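Local coordinates for LAR_0958 cell surface adhesin (Lactobacillus reuteri, PDB 4NG0), which probably helps the bacterium adhere to mucus, as a surface-exposed adhesin represented here by a single repeat with a ubiquitin-like beta-grasp fold, at residues G7-T12 against Y87-N92; G15-F20 against A52-G57; T44-D49 against K58-L63. All coordinates share one frame; numbering follows the deposited sequence. Where two conformers were deposited one is given.

Contact 1 of 3, residues G7-T12 against Y87-N92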
loop_
_atom_site.group_PDB
_atom_site.type_symbol
_atom_site.label_atom_id
_atom_site.label_comp_id
_atom_site.label_asym_id
_atom_site.label_seq_id
_atom_site.Cartn_x
_atom_site.Cartn_y
_atom_site.Cartn_z
ATOM N N GLY A 7 5.061 -1.349 5.652
ATOM C CA GLY A 7 5.915 -1.656 4.525
ATOM C C GLY A 7 6.447 -0.422 3.837
ATOM O O GLY A 7 6.056 0.710 4.150
ATOM N N SER A 8 7.360 -0.655 2.900
ATOM C CA SER A 8 8.012 0.432 2.194
ATOM C C SER A 8 8.655 -0.077 0.927
ATOM O O SER A 8 8.886 -1.272 0.769
ATOM C CB SER A 8 9.065 1.098 3.078
ATOM O OG SER A 8 10.070 0.165 3.447
ATOM N N ASP A 9 8.930 0.853 0.019
ATOM C CA ASP A 9 9.549 0.552 -1.266
ATOM C C ASP A 9 10.089 1.862 -1.806
ATOM O O ASP A 9 9.809 2.939 -1.268
ATOM C CB ASP A 9 8.502 -0.037 -2.215
ATOM C CG ASP A 9 9.101 -0.763 -3.411
ATOM O OD1 ASP A 9 10.337 -0.923 -3.503
ATOM O OD2 ASP A 9 8.298 -1.192 -4.270
ATOM N N SER A 10 10.893 1.759 -2.854
ATOM C CA SER A 10 11.468 2.938 -3.474
ATOM C C SER A 10 11.926 2.658 -4.891
ATOM O O SER A 10 12.094 1.498 -5.300
ATOM C CB SER A 10 12.639 3.487 -2.648
ATOM O OG SER A 10 13.731 2.581 -2.649
ATOM N N LYS A 11 12.109 3.741 -5.636
ATOM C CA LYS A 11 12.767 3.691 -6.936
ATOM C C LYS A 11 13.622 4.931 -7.090
ATOM O O LYS A 11 13.467 5.916 -6.359
ATOM C CB LYS A 11 11.749 3.672 -8.089
ATOM C CG LYS A 11 11.001 4.994 -8.247
ATOM C CD LYS A 11 9.897 4.977 -9.314
ATOM C CE LYS A 11 10.443 5.273 -10.700
ATOM N NZ LYS A 11 9.371 5.246 -11.748
ATOM N N THR A 12 14.517 4.886 -8.069
ATOM C CA THR A 12 15.215 6.084 -8.513
ATOM C C THR A 12 14.376 6.785 -9.586
ATOM O O THR A 12 13.821 6.139 -10.479
ATOM C CB THR A 12 16.603 5.725 -9.075
ATOM O OG1 THR A 12 17.388 5.135 -8.028
ATOM C CG2 THR A 12 17.324 6.938 -9.598
ATOM N N TYR A 87 2.242 3.030 5.047
ATOM C CA TYR A 87 3.090 2.509 3.983
ATOM C C TYR A 87 3.803 3.669 3.314
ATOM O O TYR A 87 3.167 4.638 2.925
ATOM C CB TYR A 87 2.272 1.724 2.947
ATOM C CG TYR A 87 3.147 1.093 1.888
ATOM C CD1 TYR A 87 3.592 1.829 0.791
ATOM C CD2 TYR A 87 3.553 -0.228 2.000
ATOM C CE1 TYR A 87 4.410 1.262 -0.157
ATOM C CE2 TYR A 87 4.369 -0.808 1.053
ATOM C CZ TYR A 87 4.798 -0.054 -0.024
ATOM O OH TYR A 87 5.610 -0.622 -0.977
ATOM N N THR A 88 5.119 3.572 3.184
ATOM C CA THR A 88 5.905 4.674 2.634
ATOM C C THR A 88 6.645 4.300 1.350
ATOM O O THR A 88 7.373 3.304 1.303
ATOM C CB THR A 88 6.927 5.191 3.668
ATOM O OG1 THR A 88 6.225 5.617 4.844
ATOM C CG2 THR A 88 7.712 6.377 3.105
ATOM N N TYR A 89 6.469 5.112 0.312
ATOM C CA TYR A 89 7.132 4.892 -0.972
ATOM C C TYR A 89 7.968 6.118 -1.282
ATOM O O TYR A 89 7.442 7.239 -1.310
ATOM C CB TYR A 89 6.106 4.672 -2.101
ATOM C CG TYR A 89 6.748 4.126 -3.368
ATOM C CD1 TYR A 89 7.555 4.944 -4.173
ATOM C CD2 TYR A 89 6.584 2.797 -3.745
ATOM C CE1 TYR A 89 8.162 4.462 -5.300
ATOM C CE2 TYR A 89 7.198 2.304 -4.891
ATOM C CZ TYR A 89 7.987 3.144 -5.659
ATOM O OH TYR A 89 8.605 2.668 -6.799
ATOM N N THR A 90 9.266 5.914 -1.508
ATOM C CA THR A 90 10.161 7.022 -1.820
ATOM C C THR A 90 10.658 6.974 -3.260
ATOM O O THR A 90 11.097 5.933 -3.746
ATOM C CB THR A 90 11.381 7.001 -0.876
ATOM O OG1 THR A 90 10.919 7.075 0.478
ATOM C CG2 THR A 90 12.322 8.167 -1.149
ATOM N N ILE A 91 10.595 8.114 -3.946
ATOM C CA ILE A 91 11.277 8.237 -5.226
ATOM C C ILE A 91 12.541 9.053 -4.949
ATOM O O ILE A 91 12.470 10.198 -4.525
ATOM C CB ILE A 91 10.399 8.934 -6.279
ATOM C CG1 ILE A 91 9.132 8.122 -6.543
ATOM C CG2 ILE A 91 11.173 9.116 -7.576
ATOM C CD1 ILE A 91 8.174 8.795 -7.543
ATOM N N ASN A 92 13.698 8.437 -5.144
ATOM C CA ASN A 92 14.962 9.111 -4.894
ATOM C C ASN A 92 15.419 9.888 -6.123
ATOM O O ASN A 92 15.158 9.464 -7.247
ATOM C CB ASN A 92 16.018 8.084 -4.482
ATOM C CG ASN A 92 15.742 7.487 -3.116
ATOM O OD1 ASN A 92 15.635 8.217 -2.133
ATOM N ND2 ASN A 92 15.589 6.175 -3.056
HETATM O O HOH W 1 5.633 -0.633 -3.802
HETATM O O HOH W 2 10.205 4.539 1.459
HETATM O O HOH W 3 8.272 -0.085 -7.040
HETATM O O HOH W 4 16.633 4.639 -5.330
#
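Ser8-Thr12 and Thr88-Asn92 run side by side as parallel strands, their axes 4.7 Å apart. The backbone supplies five hydrogen bonds. Gly7 O, Asp9 O and Lys11 O accept from Thr88 N, Thr90 N and Asn92 N. In return Asp9 N and Lys11 N donate to Thr88 O and Thr90 O. The last, Asn92 N to Lys11 O, measures 2.8 Å.

Two tyrosines add ring contacts. Both have CG anti to the backbone N (chi1 -176° for Tyr87, -167° for Tyr89), and each ring leans back over the neighbouring strand. Gly7 O lies over one face of the Tyr87 ring, 3.4 Å from CD2. Ser10 CA makes a CH-pi contact with the face of Tyr89, 4.3 Å from the ring centroid. Tyr89 OH lies 3.5 Å from Lys11 CB. Lys11 CG packs on Ile91 CG1 at 4.0 Å, while Lys11 NZ turns to Asp14 in a salt bridge and also bonds Asn16 O.

Water ties the polar groups together. Asp9 OD2 accepts from one water (2.8 Å) that also bonds Tyr87 OH. A second water lies within hydrogen-bonding distance of Asp9 OD2 and bonds Tyr89 OH. Tyr87 OH has a further partner in Thr24. On the face carrying Ser8, Ser10 and Thr12, a water joins Thr12 OG1 to Asn92 ND2.

This is the parallel pairing of the first and last strands of the beta-grasp sheet. The backbone holds the register, and the tyrosine rings shield part of it on one face. Two waters link Asp9 to the tyrosine hydroxyls, which probably favours a charged carboxylate.

Contact 2 of 3, residues G15-F20 against A52-G57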
loop_
_atom_site.group_PDB
_atom_site.type_symbol
_atom_site.label_atom_id
_atom_site.label_comp_id
_atom_site.label_asym_id
_atom_site.label_seq_id
_atom_site.Cartn_x
_atom_site.Cartn_y
_atom_site.Cartn_z
ATOM N N GLY A 15 11.491 9.707 -14.526
ATOM C CA GLY A 15 10.475 10.403 -15.310
ATOM C C GLY A 15 9.208 9.612 -15.551
ATOM O O GLY A 15 8.332 10.062 -16.287
ATOM N N ASN A 16 9.104 8.438 -14.932
ATOM C CA ASN A 16 7.941 7.569 -15.088
ATOM C C ASN A 16 7.237 7.427 -13.746
ATOM O O ASN A 16 7.882 7.509 -12.699
ATOM C CB ASN A 16 8.387 6.204 -15.613
ATOM C CG ASN A 16 9.023 6.302 -16.988
ATOM O OD1 ASN A 16 8.571 7.092 -17.825
ATOM N ND2 ASN A 16 10.085 5.536 -17.224
ATOM N N PRO A 17 5.911 7.229 -13.752
ATOM C CA PRO A 17 5.199 7.116 -12.476
ATOM C C PRO A 17 5.636 5.878 -11.700
ATOM O O PRO A 17 5.999 4.861 -12.294
ATOM C CB PRO A 17 3.725 6.992 -12.900
ATOM C CG PRO A 17 3.677 7.519 -14.310
ATOM C CD PRO A 17 4.999 7.161 -14.910
ATOM N N ALA A 18 5.613 5.980 -10.376
ATOM C CA ALA A 18 5.955 4.841 -9.527
ATOM C C ALA A 18 4.949 3.707 -9.656
ATOM O O ALA A 18 3.750 3.941 -9.790
ATOM C CB ALA A 18 6.036 5.285 -8.073
ATOM N N ASN A 19 5.448 2.481 -9.570
ATOM C CA ASN A 19 4.604 1.297 -9.591
ATOM C C ASN A 19 4.537 0.680 -8.203
ATOM O O ASN A 19 5.467 -0.017 -7.782
ATOM C CB ASN A 19 5.171 0.259 -10.560
ATOM C CG ASN A 19 5.101 0.700 -12.015
ATOM O OD1 ASN A 19 4.108 1.275 -12.459
ATOM N ND2 ASN A 19 6.155 0.408 -12.768
ATOM N N PHE A 20 3.439 0.938 -7.503
ATOM C CA PHE A 20 3.214 0.352 -6.191
ATOM C C PHE A 20 3.003 -1.146 -6.320
ATOM O O PHE A 20 2.228 -1.600 -7.166
ATOM C CB PHE A 20 1.991 1.002 -5.546
ATOM C CG PHE A 20 1.455 0.249 -4.364
ATOM C CD1 PHE A 20 2.126 0.278 -3.151
ATOM C CD2 PHE A 20 0.265 -0.465 -4.453
ATOM C CE1 PHE A 20 1.642 -0.413 -2.040
ATOM C CE2 PHE A 20 -0.240 -1.157 -3.337
ATOM C CZ PHE A 20 0.450 -1.131 -2.133
ATOM N N ALA A 52 -0.386 7.996 -8.929
ATOM C CA ALA A 52 1.013 7.647 -8.716
ATOM C C ALA A 52 1.893 8.814 -9.128
ATOM O O ALA A 52 1.723 9.363 -10.215
ATOM C CB ALA A 52 1.373 6.418 -9.527
ATOM N N PRO A 53 2.850 9.195 -8.267
ATOM C CA PRO A 53 3.756 10.310 -8.535
ATOM C C PRO A 53 4.936 9.914 -9.407
ATOM O O PRO A 53 5.231 8.724 -9.571
ATOM C CB PRO A 53 4.250 10.691 -7.135
ATOM C CG PRO A 53 4.286 9.380 -6.423
ATOM C CD PRO A 53 3.100 8.595 -6.944
ATOM N N THR A 54 5.576 10.933 -9.970
ATOM C CA THR A 54 6.783 10.802 -10.783
ATOM C C THR A 54 7.988 11.497 -10.139
ATOM O O THR A 54 9.106 10.965 -10.147
ATOM C CB THR A 54 6.538 11.385 -12.180
ATOM O OG1 THR A 54 5.578 10.555 -12.845
ATOM C CG2 THR A 54 7.818 11.410 -13.003
ATOM N N ASP A 55 7.766 12.682 -9.580
ATOM C CA ASP A 55 8.857 13.481 -9.005
ATOM C C ASP A 55 9.476 12.835 -7.771
ATOM O O ASP A 55 8.797 12.137 -7.008
ATOM C CB ASP A 55 8.340 14.863 -8.615
ATOM C CG ASP A 55 7.993 15.721 -9.815
ATOM O OD1 ASP A 55 8.579 15.520 -10.900
ATOM O OD2 ASP A 55 7.125 16.603 -9.645
ATOM N N ALA A 56 10.767 13.097 -7.580
ATOM C CA ALA A 56 11.452 12.678 -6.366
ATOM C C ALA A 56 10.726 13.234 -5.161
ATOM O O ALA A 56 10.274 14.376 -5.160
ATOM C CB ALA A 56 12.895 13.146 -6.375
ATOM N N GLY A 57 10.606 12.407 -4.131
ATOM C CA GLY A 57 9.865 12.786 -2.953
ATOM C C GLY A 57 9.564 11.582 -2.096
ATOM O O GLY A 57 9.841 10.438 -2.484
HETATM O O HOH W 5 10.177 8.773 -11.627
HETATM O O HOH W 6 5.607 10.235 -15.668
#
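Pro53 O receives the backbone N-H of Ala18, the one direct hydrogen bond between Gly15-Phe20 and Ala52-Gly57. It measures 2.9 Å, and the donor sits nearly along the C=O axis. The same oxygen also takes a CA-H...O contact from Pro17 CA, at 3.3 Å. One carbonyl thus receives two neighbouring residues of the other loop.

Small side chains pack around this point. Ala52 points its CB at the other loop, where it meets Ala18 O at 3.4 Å. Pro17 is modelled in two conformers, so its ring contacts are less certain. The two branches of Thr54 do different work. With chi1 at -67°, OG1 stands beside the backbone N of Thr54 and lies 3.5 Å from Pro17 N, while the methyl CG2 rests against Gly15 C at 3.4 Å. Pro17 N has no hydrogen to offer, so OG1 makes only a packing contact there.

Two waters form the next shell. One donates to Gly15 O and bonds Thr54 OG1, each at 2.8 Å. The other lies between Asn16 O and Thr54 O. Beneath the contact, Ala18, Ala52 and Pro53 all touch Trp45, and Ala18 and Pro53 also touch Ile91.

Two loops without regular structure are joined here at the surface of the domain. The chemistry is mostly backbone and water. One direct bond and two bridging waters link the two loops, largely through main-chain atoms. The residues at the closest points are small (Gly15, Ala18, Ala52), consistent with the close approach of the loops over the Trp45 side of the sheet.

Contact 3 of 3, residues T44-D49 against K58-L63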
loop_
_atom_site.group_PDB
_atom_site.type_symbol
_atom_site.label_atom_id
_atom_site.label_comp_id
_atom_site.label_asym_id
_atom_site.label_seq_id
_atom_site.Cartn_x
_atom_site.Cartn_y
_atom_site.Cartn_z
ATOM N N THR A 44 -4.607 3.609 -2.173
ATOM C CA THR A 44 -4.617 4.925 -2.808
ATOM C C THR A 44 -3.371 5.716 -2.435
ATOM O O THR A 44 -2.993 5.782 -1.268
ATOM C CB THR A 44 -5.874 5.699 -2.395
ATOM O OG1 THR A 44 -7.015 5.015 -2.920
ATOM C CG2 THR A 44 -5.868 7.128 -2.942
ATOM N N TRP A 45 -2.724 6.303 -3.438
ATOM C CA TRP A 45 -1.629 7.227 -3.203
ATOM C C TRP A 45 -2.129 8.493 -2.526
ATOM O O TRP A 45 -3.100 9.102 -2.990
ATOM C CB TRP A 45 -1.010 7.629 -4.537
ATOM C CG TRP A 45 -0.174 6.568 -5.189
ATOM C CD1 TRP A 45 -0.577 5.651 -6.113
ATOM C CD2 TRP A 45 1.230 6.351 -4.990
ATOM N NE1 TRP A 45 0.486 4.855 -6.490
ATOM C CE2 TRP A 45 1.611 5.282 -5.827
ATOM C CE3 TRP A 45 2.202 6.965 -4.188
ATOM C CZ2 TRP A 45 2.928 4.798 -5.877
ATOM C CZ3 TRP A 45 3.508 6.492 -4.238
ATOM C CH2 TRP A 45 3.860 5.420 -5.078
ATOM N N ASN A 46 -1.443 8.914 -1.470
ATOM C CA ASN A 46 -1.809 10.119 -0.738
ATOM C C ASN A 46 -1.113 11.333 -1.347
ATOM O O ASN A 46 -0.335 12.038 -0.708
ATOM C CB ASN A 46 -1.503 9.933 0.756
ATOM C CG ASN A 46 -2.365 8.834 1.394
ATOM O OD1 ASN A 46 -3.582 8.778 1.187
ATOM N ND2 ASN A 46 -1.734 7.955 2.169
ATOM N N THR A 47 -1.416 11.554 -2.619
ATOM C CA THR A 47 -0.858 12.635 -3.402
ATOM C C THR A 47 -1.960 13.635 -3.744
ATOM O O THR A 47 -3.134 13.362 -3.516
ATOM C CB THR A 47 -0.290 12.081 -4.699
ATOM O OG1 THR A 47 -1.290 11.277 -5.334
ATOM C CG2 THR A 47 0.940 11.214 -4.411
ATOM N N ALA A 48 -1.583 14.784 -4.299
ATOM C CA ALA A 48 -2.557 15.848 -4.544
ATOM C C ALA A 48 -3.691 15.405 -5.449
ATOM O O ALA A 48 -4.830 15.838 -5.268
ATOM C CB ALA A 48 -1.878 17.074 -5.131
ATOM N N ASP A 49 -3.383 14.549 -6.418
ATOM C CA ASP A 49 -4.395 14.079 -7.358
ATOM C C ASP A 49 -4.777 12.621 -7.125
ATOM O O ASP A 49 -5.520 12.028 -7.914
ATOM C CB ASP A 49 -3.936 14.290 -8.811
ATOM C CG ASP A 49 -2.572 13.680 -9.101
ATOM O OD1 ASP A 49 -1.999 13.004 -8.215
ATOM O OD2 ASP A 49 -2.059 13.897 -10.225
ATOM N N LYS A 58 9.001 11.850 -0.921
ATOM C CA LYS A 58 8.578 10.810 0.006
ATOM C C LYS A 58 7.059 10.817 0.053
ATOM O O LYS A 58 6.448 11.857 0.328
ATOM C CB LYS A 58 9.155 11.069 1.405
ATOM C CG LYS A 58 8.915 9.936 2.406
ATOM C CD LYS A 58 9.499 10.301 3.772
ATOM C CE LYS A 58 9.093 9.306 4.845
ATOM N NZ LYS A 58 9.524 9.749 6.202
ATOM N N TYR A 59 6.457 9.662 -0.224
ATOM C CA TYR A 59 5.009 9.544 -0.361
ATOM C C TYR A 59 4.466 8.432 0.517
ATOM O O TYR A 59 5.216 7.562 0.966
ATOM C CB TYR A 59 4.663 9.212 -1.822
ATOM C CG TYR A 59 5.221 10.201 -2.812
ATOM C CD1 TYR A 59 6.432 9.973 -3.464
ATOM C CD2 TYR A 59 4.545 11.372 -3.082
ATOM C CE1 TYR A 59 6.943 10.890 -4.365
ATOM C CE2 TYR A 59 5.047 12.309 -3.991
ATOM C CZ TYR A 59 6.241 12.053 -4.630
ATOM O OH TYR A 59 6.750 12.966 -5.539
ATOM N N THR A 60 3.155 8.432 0.742
ATOM C CA THR A 60 2.510 7.299 1.395
ATOM C C THR A 60 1.326 6.792 0.594
ATOM O O THR A 60 0.798 7.491 -0.270
ATOM C CB THR A 60 2.034 7.625 2.830
ATOM O OG1 THR A 60 1.010 8.624 2.789
ATOM C CG2 THR A 60 3.184 8.120 3.678
ATOM N N LEU A 61 0.930 5.556 0.872
ATOM C CA LEU A 61 -0.306 4.995 0.355
ATOM C C LEU A 61 -1.105 4.458 1.523
ATOM O O LEU A 61 -0.533 4.080 2.545
ATOM C CB LEU A 61 -0.046 3.844 -0.612
ATOM C CG LEU A 61 0.607 4.215 -1.940
ATOM C CD1 LEU A 61 2.118 3.968 -1.880
ATOM C CD2 LEU A 61 -0.037 3.432 -3.075
ATOM N N SER A 62 -2.423 4.392 1.352
ATOM C CA SER A 62 -3.306 3.844 2.376
ATOM C C SER A 62 -4.259 2.855 1.741
ATOM O O SER A 62 -4.660 3.013 0.586
ATOM C CB SER A 62 -4.131 4.960 3.022
ATOM O OG SER A 62 -3.317 5.902 3.691
ATOM N N LEU A 63 -4.621 1.821 2.497
ATOM C CA LEU A 63 -5.677 0.920 2.077
ATOM C C LEU A 63 -6.957 1.746 1.945
ATOM O O LEU A 63 -7.301 2.511 2.851
ATOM C CB LEU A 63 -5.868 -0.191 3.117
ATOM C CG LEU A 63 -6.834 -1.308 2.709
ATOM C CD1 LEU A 63 -6.201 -2.255 1.699
ATOM C CD2 LEU A 63 -7.274 -2.070 3.962
HETATM O O HOH W 7 2.162 11.114 0.105
#
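Asn46 makes three hydrogen bonds to the neighbouring strand, two of them from its side-chain amide. ND2 donates to Thr60 OG1 at 2.9 Å and to Ser62 OG at 3.0 Å. Both bonds are nearly straight, and both oxygens lie close to the amide plane, so the two N-H groups have a partner each and the amide is fixed in rotation. Thr60 supports this with OG1 placed between its backbone N and carbonyl carbon (chi1 65°). The third bond runs from Asn46 N to Thr60 O.

Thr44 and Ser62 form an antiparallel hydrogen-bonded pair. Thr44 N donates to Ser62 O at 2.8 Å, and Ser62 N donates back to Thr44 O. The strand ends at Trp45, and the next residue, Asn46, is the centre of an inverse gamma turn. A water then takes over, donating to Asn46 O and accepting from Thr60 N.

The apolar packing lies on the face of the sheet that carries Trp45 and Leu61, a non-hydrogen-bonded pair. Leu61 CD2 stands over the five-membered ring of Trp45, 3.6 Å from its centroid and 3° off the ring normal, a CH-pi contact. Leu61 CD1 covers the six-membered ring, 3.7 Å from Trp45 CZ3. Tyr59 CB meets the indole at its edge, 3.8 Å from CZ3. Further out, Thr47 CG2 touches Tyr59 CD2. The Tyr59 hydroxyl bonds Asp55 O, and Trp45 also meets Tyr89 edge-to-face.

The contact joins the two strands of a beta hairpin at the margin of the sheet. The short strand 43-45 offers few backbone bonds. The Asn46 amide extends the grip beyond its end, while the two methyls of Leu61 pack on one face of the buried indole, one over each ring.

In the fold
Contacts 1 and 3 both belong to the mixed sheet. They meet where strand 83-92 pairs with strand 57-63, through Tyr89 N to Tyr59 O and Tyr87 O to Leu61 N. Contact 1 is a regular, partly buried parallel ladder. Contact 3, partly buried like contact 1, holds the edge strand 43-45 with fewer backbone bonds, and adds a side-chain amide and a buried indole. Contact 2 lies at the surface and joins loops, with one direct bond and two bridging waters. It touches both others: Lys11 and Ile91 reach it from contact 1, and Trp45 of contact 3 underlies it.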